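Side-chain contacts in 3-phytase (Klebsiella pneumoniae, PDB 2WNH), which probably removes phosphate from phytate (inositol hexakisphosphate), attacking at the 3-position, as a member of the histidine acid phosphatase family: residues Gln390-Arg394 / Pro395-Ala399; Gly111-Gly115 / Cys116-Ile120. The protein carries 3 engineered substitutions. One frame throughout, in Å; residues are numbered along the deposited sequence.

Contact 1. Residues Gln390-Arg394 / Pro395-Ala399; sequences QRIDR and PSAPA. Engineered in segment 395-399: Ala-397 (natural residue Thr).
Asp-393 and Ser-396 meet in a short 3-10 segment, two overlapping turns in the loop that follows helix 381-388, and are joined both through the backbone and through their side chains. Two successive i to i+3 bonds build it. Ser-396 N donates to Asp-393 O at 2.9 Å, rather bent at 133°. Ala-397 N then donates to Arg-394 O, also at 2.9 Å but straighter at 154°.

The tight side is Asp-393. With CG swung anti to the backbone N (chi1 -178°), the carboxylate reaches forward to Ser-396, whose OG donates to OD2 at 2.6 Å on the anti lone pair. Ser-396 itself is buried, and its OG is held by two partners, since it also bonds to Lys-261 NZ on helix 256-274; together they fix the rotation of the hydroxyl group. Asp-393 OD1 sits 3.7 Å from CD of Pro-395, the two side chains crossing at about a right angle. Behind the turn, Ile-392 CG2 touches CB of Ala-397, an engineered residue, at 3.9 Å.

The exposed side belongs to Pro-395 and Arg-394. The arginine chain bends at chi2 and folds its guanidinium back over Ile-392 CG2. Its NH1 bonds to Asn-268 OD1 and also to a water lying in the guanidinium plane, which is 3.0 Å from Arg-394 NH1 and donates to Ala-397 O.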
loop_
_atom_site.group_PDB
_atom_site.type_symbol
_atom_site.label_atom_id
_atom_site.label_comp_id
_atom_site.label_asym_id
_atom_site.label_seq_id
_atom_site.Cartn_x
_atom_site.Cartn_y
_atom_site.Cartn_z
ATOM N N GLN B 390 -30.109 -31.188 -19.157
ATOM C CA GLN B 390 -31.215 -32.102 -19.542
ATOM C C GLN B 390 -32.543 -31.416 -19.831
ATOM O O GLN B 390 -33.328 -31.919 -20.633
ATOM C CB GLN B 390 -31.540 -33.058 -18.406
ATOM C CG GLN B 390 -30.538 -34.087 -18.074
ATOM C CD GLN B 390 -30.964 -34.822 -16.817
ATOM O OE1 GLN B 390 -31.873 -35.659 -16.863
ATOM N NE2 GLN B 390 -30.341 -34.487 -15.673
ATOM N N ARG B 391 -32.827 -30.331 -19.106
ATOM C CA ARG B 391 -34.128 -29.682 -19.151
ATOM C C ARG B 391 -34.141 -28.517 -20.118
ATOM O O ARG B 391 -35.163 -27.863 -20.253
ATOM C CB ARG B 391 -34.546 -29.178 -17.758
ATOM C CG ARG B 391 -34.882 -30.267 -16.751
ATOM C CD ARG B 391 -35.074 -29.692 -15.345
ATOM N NE ARG B 391 -35.948 -30.548 -14.549
ATOM C CZ ARG B 391 -36.500 -30.206 -13.381
ATOM N NH1 ARG B 391 -36.262 -29.020 -12.824
ATOM N NH2 ARG B 391 -37.295 -31.067 -12.755
ATOM N N ILE B 392 -33.025 -28.257 -20.802
ATOM C CA ILE B 392 -32.983 -27.176 -21.798
ATOM C C ILE B 392 -33.996 -27.488 -22.906
ATOM O O ILE B 392 -34.071 -28.624 -23.377
ATOM C CB ILE B 392 -31.561 -26.996 -22.391
ATOM C CG1 ILE B 392 -30.652 -26.307 -21.353
ATOM C CG2 ILE B 392 -31.589 -26.191 -23.707
ATOM C CD1 ILE B 392 -29.134 -26.446 -21.614
ATOM N N ASP B 393 -34.783 -26.482 -23.279
ATOM C CA ASP B 393 -35.666 -26.569 -24.425
ATOM C C ASP B 393 -34.888 -25.993 -25.594
ATOM O O ASP B 393 -34.686 -24.776 -25.676
ATOM C CB ASP B 393 -36.952 -25.758 -24.185
ATOM C CG ASP B 393 -37.918 -25.864 -25.353
ATOM O OD1 ASP B 393 -38.296 -26.999 -25.689
ATOM O OD2 ASP B 393 -38.279 -24.819 -25.938
ATOM N N ARG B 394 -34.438 -26.867 -26.497
ATOM C CA ARG B 394 -33.538 -26.451 -27.578
ATOM C C ARG B 394 -34.069 -25.339 -28.489
ATOM O O ARG B 394 -33.337 -24.391 -28.771
ATOM C CB ARG B 394 -33.020 -27.649 -28.381
ATOM C CG ARG B 394 -32.154 -28.609 -27.565
ATOM C CD ARG B 394 -30.761 -28.011 -27.298
ATOM N NE ARG B 394 -30.086 -28.694 -26.196
ATOM C CZ ARG B 394 -29.032 -28.210 -25.544
ATOM N NH1 ARG B 394 -28.537 -27.018 -25.868
ATOM N NH2 ARG B 394 -28.493 -28.906 -24.556
ATOM N N PRO B 395 -35.348 -25.412 -28.925
ATOM C CA PRO B 395 -35.885 -24.282 -29.696
ATOM C C PRO B 395 -35.835 -22.943 -28.958
ATOM O O PRO B 395 -35.838 -21.899 -29.602
ATOM C CB PRO B 395 -37.349 -24.685 -29.953
ATOM C CG PRO B 395 -37.349 -26.183 -29.845
ATOM C CD PRO B 395 -36.335 -26.504 -28.784
ATOM N N SER B 396 -35.814 -22.985 -27.624
ATOM C CA SER B 396 -35.748 -21.785 -26.795
ATOM C C SER B 396 -34.309 -21.421 -26.437
ATOM O O SER B 396 -34.082 -20.518 -25.641
ATOM C CB SER B 396 -36.540 -21.966 -25.504
ATOM O OG SER B 396 -37.891 -22.300 -25.774
ATOM N N ALA B 397 -33.348 -22.095 -27.065
ATOM C CA ALA B 397 -31.946 -21.867 -26.739
ATOM C C ALA B 397 -31.107 -21.519 -27.965
ATOM O O ALA B 397 -30.171 -22.246 -28.268
ATOM C CB ALA B 397 -31.376 -23.115 -26.014
ATOM N N PRO B 398 -31.417 -20.393 -28.645
ATOM C CA PRO B 398 -30.631 -20.019 -29.814
ATOM C C PRO B 398 -29.218 -19.618 -29.400
ATOM O O PRO B 398 -29.005 -19.181 -28.261
ATOM C CB PRO B 398 -31.373 -18.791 -30.363
ATOM C CG PRO B 398 -32.048 -18.195 -29.177
ATOM C CD PRO B 398 -32.452 -19.382 -28.338
ATOM N N ALA B 399 -28.262 -19.783 -30.309
ATOM C CA ALA B 399 -26.898 -19.334 -30.050
ATOM C C ALA B 399 -26.879 -17.812 -29.913
ATOM O O ALA B 399 -27.554 -17.101 -30.667
ATOM C CB ALA B 399 -25.975 -19.769 -31.176
HETATM O O HOH W 1 -29.204 -25.140 -28.129
#

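Contact 2. Residues Gly111-Gly115 / Cys116-Ile120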
loop_
_atom_site.group_PDB
_atom_site.type_symbol
_atom_site.label_atom_id
_atom_site.label_comp_id
_atom_site.label_asym_id
_atom_site.label_seq_id
_atom_site.Cartn_x
_atom_site.Cartn_y
_atom_site.Cartn_z
ATOM N N GLY B 111 -13.925 -3.877 -7.156
ATOM C CA GLY B 111 -13.387 -4.627 -6.022
ATOM C C GLY B 111 -12.307 -5.622 -6.429
ATOM O O GLY B 111 -11.234 -5.715 -5.799
ATOM N N ALA B 112 -12.595 -6.390 -7.474
ATOM C CA ALA B 112 -11.697 -7.496 -7.872
ATOM C C ALA B 112 -10.360 -7.011 -8.395
ATOM O O ALA B 112 -9.366 -7.704 -8.217
ATOM C CB ALA B 112 -12.371 -8.426 -8.902
ATOM N N PHE B 113 -10.338 -5.835 -9.040
ATOM C CA PHE B 113 -9.121 -5.287 -9.657
ATOM C C PHE B 113 -8.936 -3.843 -9.216
ATOM O O PHE B 113 -9.248 -2.914 -9.966
ATOM C CB PHE B 113 -9.256 -5.381 -11.186
ATOM C CG PHE B 113 -9.580 -6.780 -11.670
ATOM C CD1 PHE B 113 -8.588 -7.769 -11.692
ATOM C CD2 PHE B 113 -10.870 -7.109 -12.083
ATOM C CE1 PHE B 113 -8.881 -9.076 -12.137
ATOM C CE2 PHE B 113 -11.192 -8.397 -12.514
ATOM C CZ PHE B 113 -10.209 -9.387 -12.561
ATOM N N PRO B 114 -8.491 -3.647 -7.965
ATOM C CA PRO B 114 -8.471 -2.290 -7.368
ATOM C C PRO B 114 -7.741 -1.243 -8.226
ATOM O O PRO B 114 -6.579 -1.429 -8.589
ATOM C CB PRO B 114 -7.762 -2.505 -6.031
ATOM C CG PRO B 114 -8.112 -3.969 -5.675
ATOM C CD PRO B 114 -8.006 -4.671 -7.025
ATOM N N GLY B 115 -8.450 -0.165 -8.562
ATOM C CA GLY B 115 -7.896 0.972 -9.299
ATOM C C GLY B 115 -7.530 0.711 -10.748
ATOM O O GLY B 115 -6.868 1.522 -11.377
ATOM N N CYS B 116 -7.957 -0.433 -11.275
ATOM C CA CYS B 116 -7.573 -0.856 -12.629
ATOM C C CYS B 116 -8.417 -0.294 -13.800
ATOM O O CYS B 116 -8.115 -0.573 -14.977
ATOM C CB CYS B 116 -7.507 -2.397 -12.701
ATOM S SG CYS B 116 -6.212 -3.055 -11.660
ATOM N N GLY B 117 -9.447 0.483 -13.498
ATOM C CA GLY B 117 -10.375 1.005 -14.535
ATOM C C GLY B 117 -10.890 -0.053 -15.510
ATOM O O GLY B 117 -10.877 0.162 -16.728
ATOM N N VAL B 118 -11.319 -1.199 -14.980
ATOM C CA VAL B 118 -11.859 -2.288 -15.804
ATOM C C VAL B 118 -13.253 -1.900 -16.298
ATOM O O VAL B 118 -14.114 -1.487 -15.502
ATOM C CB VAL B 118 -11.879 -3.627 -15.048
ATOM C CG1 VAL B 118 -12.430 -4.744 -15.950
ATOM C CG2 VAL B 118 -10.446 -3.981 -14.581
ATOM N N ALA B 119 -13.447 -1.994 -17.613
ATOM C CA ALA B 119 -14.746 -1.671 -18.222
ATOM C C ALA B 119 -15.686 -2.868 -18.250
ATOM O O ALA B 119 -15.275 -4.033 -18.072
ATOM C CB ALA B 119 -14.561 -1.104 -19.632
ATOM N N ILE B 120 -16.964 -2.574 -18.451
ATOM C CA ILE B 120 -17.974 -3.612 -18.582
ATOM C C ILE B 120 -18.659 -3.453 -19.951
ATOM O O ILE B 120 -18.434 -2.449 -20.667
ATOM C CB ILE B 120 -19.010 -3.564 -17.413
ATOM C CG1 ILE B 120 -19.755 -2.225 -17.420
ATOM C CG2 ILE B 120 -18.298 -3.813 -16.073
ATOM C CD1 ILE B 120 -21.159 -2.317 -16.884
HETATM O O HOH W 2 -11.164 -1.748 -11.772
#
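The ring of Phe-113 takes Ala-112 CB on one face, 3.7 Å above the plane and offset toward the rim, while Val-118 CG2 comes in obliquely from across the contact, 4.0 Å from CD2. That same methyl also rests against Phe-113 CB. The torsion chi1 of -54° sets CG anti to the carbonyl carbon, which carries the ring away from the turn and into a buried site with Leu-81, Pro-86 and Ile-91.

CB stays behind and meets Cys-116 CB at 3.8 Å. Cys-116 SG lies 3.5 Å from Phe-113 O and forms the disulfide to Cys-85, tying this turn to the loop between helix 58-77 and strand 91-95.

Phe-113 O takes two donors: Cys-116 N at 3.1 Å (154°) and a water at 2.9 Å, which in turn accepts a longer bond from Val-118 N. A second subunit also reaches this turn, its Arg-349 NE bonding to Gly-115 O and its Asn-221 OD1 to Gly-117 N.

The arrangement is a type II beta turn running from Phe-113 to Cys-116 directly after helix 99-112, with the classic Pro-Gly pair at its corners and positive phi (69°) at Gly-115.

How the contacts relate
Contact 2 comes first along the chain, and contact 1 follows some 270 residues later, near the end of the modelled chain. Their centres lie 34 Å apart, with the nearest atoms about 19 Å from one another, so they do not touch. Each is a surface turn just after a helix: 111-120 leaves helix 99-112 beside strand 91-95 of the mixed sheet, whereas 390-399 follows helix 381-388 and rests on helix 256-274. They also differ in their neighbours: contact 2 meets a second subunit, while no other chain of the assembly touches contact 1. They are thus separate surface features, one at a subunit interface, the other held within its own chain. Both lie away from the annotated metal-binding residue, His-358.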